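Local atomic coordinates of MMS19 nucleotide excision repair protein homolog (Mus musculus, PDB entry 6TBL), a protein that probably serves as a key component of the cytosolic iron-sulfur protein assembly complex, which delivers iron-sulfur clusters to apoproteins of DNA metabolism and genome integrity. Residues S27-L32 and R66-Q71. Sequence-based numbering, arbitrary orientation.
Sequences STLSCL and RIAALQ
L29 and A68 show how two helices of successive HEAT repeats can come close when one large side chain meets small ones. The CB of A68 points at the helix carrying L29, and the leucine reaches across to it, its CD1 methyl 3.7 Å from A68 CB. The root of the same side chain lies alongside that methyl as well, with L29 CB 4.1 Å from A68 CB. Because CG is anti to the carbonyl carbon (chi1 -75°) and chi2 is extended (168°), CD1 is the branch sent across. L29 CD1 settles between consecutive alanines, over the backbone that links them, 3.9 Å from A69 N. The CB of A69 turns away from the facing helix, and L29 CD1 meets it more loosely, at 4.5 Å from A69 CB. The small alanines at this point are consistent with the close backbone approach, 6.4 Å between the CA atoms of L29 and A68. The contact is small, apolar and largely buried. In this C-terminal part of MMS19 it joins helix 22-38 of the second HEAT repeat to helix 63-76 of the third; helix 47-57 closes one flank, F54 and L57 touching L29 and L57 also A69, while helix 104-118 packs on R66, L70 and Q71.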
loop_
_atom_site.group_PDB
_atom_site.type_symbol
_atom_site.label_atom_id
_atom_site.label_comp_id
_atom_site.label_asym_id
_atom_site.label_seq_id
_atom_site.Cartn_x
_atom_site.Cartn_y
_atom_site.Cartn_z
ATOM N N SER A 27 15.812 9.304 36.880
ATOM C CA SER A 27 15.800 8.632 38.175
ATOM C C SER A 27 14.626 7.665 38.285
ATOM O O SER A 27 14.807 6.492 38.632
ATOM C CB SER A 27 15.757 9.667 39.299
ATOM O OG SER A 27 15.732 9.042 40.569
ATOM N N THR A 28 13.413 8.135 37.986
ATOM C CA THR A 28 12.251 7.264 38.124
ATOM C C THR A 28 12.235 6.168 37.063
ATOM O O THR A 28 11.765 5.058 37.332
ATOM C CB THR A 28 10.959 8.083 38.073
ATOM O OG1 THR A 28 9.828 7.207 38.152
ATOM C CG2 THR A 28 10.879 8.894 36.790
ATOM N N LEU A 29 12.755 6.453 35.865
ATOM C CA LEU A 29 12.778 5.439 34.813
ATOM C C LEU A 29 13.690 4.276 35.182
ATOM O O LEU A 29 13.406 3.125 34.831
ATOM C CB LEU A 29 13.212 6.063 33.488
ATOM C CG LEU A 29 12.183 6.928 32.761
ATOM C CD1 LEU A 29 12.839 7.709 31.635
ATOM C CD2 LEU A 29 11.047 6.070 32.225
ATOM N N SER A 30 14.790 4.550 35.888
ATOM C CA SER A 30 15.676 3.473 36.312
ATOM C C SER A 30 15.033 2.578 37.364
ATOM O O SER A 30 15.491 1.449 37.564
ATOM C CB SER A 30 16.988 4.044 36.850
ATOM O OG SER A 30 16.776 4.762 38.054
ATOM N N CYS A 31 13.991 3.059 38.041
ATOM C CA CYS A 31 13.243 2.238 38.982
ATOM C C CYS A 31 12.097 1.493 38.319
ATOM O O CYS A 31 11.771 0.373 38.731
ATOM C CB CYS A 31 12.683 3.103 40.114
ATOM S SG CYS A 31 13.930 3.868 41.141
ATOM N N LEU A 32 11.485 2.089 37.298
ATOM C CA LEU A 32 10.289 1.513 36.694
ATOM C C LEU A 32 10.611 0.298 35.832
ATOM O O LEU A 32 9.838 -0.665 35.807
ATOM C CB LEU A 32 9.563 2.579 35.876
ATOM C CG LEU A 32 8.890 3.667 36.710
ATOM C CD1 LEU A 32 8.401 4.801 35.828
ATOM C CD2 LEU A 32 7.740 3.078 37.514
ATOM N N ARG A 66 15.414 9.842 26.398
ATOM C CA ARG A 66 14.783 9.127 25.290
ATOM C C ARG A 66 15.182 7.657 25.285
ATOM O O ARG A 66 14.348 6.781 25.029
ATOM C CB ARG A 66 15.148 9.787 23.960
ATOM C CG ARG A 66 14.465 11.123 23.721
ATOM C CD ARG A 66 14.744 11.664 22.323
ATOM N NE ARG A 66 15.876 12.587 22.293
ATOM C CZ ARG A 66 17.041 12.331 21.707
ATOM N NH1 ARG A 66 17.236 11.174 21.093
ATOM N NH2 ARG A 66 18.009 13.235 21.732
ATOM N N ILE A 67 16.448 7.370 25.585
ATOM C CA ILE A 67 16.911 5.987 25.631
ATOM C C ILE A 67 16.214 5.226 26.752
ATOM O O ILE A 67 15.671 4.134 26.542
ATOM C CB ILE A 67 18.442 5.940 25.783
ATOM C CG1 ILE A 67 19.112 6.427 24.497
ATOM C CG2 ILE A 67 18.902 4.536 26.156
ATOM C CD1 ILE A 67 20.614 6.491 24.583
ATOM N N ALA A 68 16.215 5.793 27.961
ATOM C CA ALA A 68 15.581 5.123 29.091
ATOM C C ALA A 68 14.085 4.940 28.860
ATOM O O ALA A 68 13.517 3.900 29.217
ATOM C CB ALA A 68 15.834 5.911 30.376
ATOM N N ALA A 69 13.433 5.936 28.256
ATOM C CA ALA A 69 12.002 5.832 27.992
ATOM C C ALA A 69 11.698 4.681 27.042
ATOM O O ALA A 69 10.744 3.922 27.259
ATOM C CB ALA A 69 11.473 7.149 27.427
ATOM N N LEU A 70 12.501 4.531 25.986
ATOM C CA LEU A 70 12.279 3.444 25.037
ATOM C C LEU A 70 12.603 2.086 25.645
ATOM O O LEU A 70 11.964 1.086 25.296
ATOM C CB LEU A 70 13.109 3.673 23.775
ATOM C CG LEU A 70 12.731 4.906 22.954
ATOM C CD1 LEU A 70 13.695 5.090 21.796
ATOM C CD2 LEU A 70 11.300 4.799 22.451
ATOM N N GLN A 71 13.589 2.024 26.543
ATOM C CA GLN A 71 13.873 0.765 27.225
ATOM C C GLN A 71 12.710 0.335 28.109
ATOM O O GLN A 71 12.479 -0.866 28.285
ATOM C CB GLN A 71 15.153 0.890 28.050
ATOM C CG GLN A 71 16.405 1.105 27.218
ATOM C CD GLN A 71 17.654 1.242 28.066
ATOM O OE1 GLN A 71 17.598 1.184 29.294
ATOM N NE2 GLN A 71 18.793 1.424 27.411
#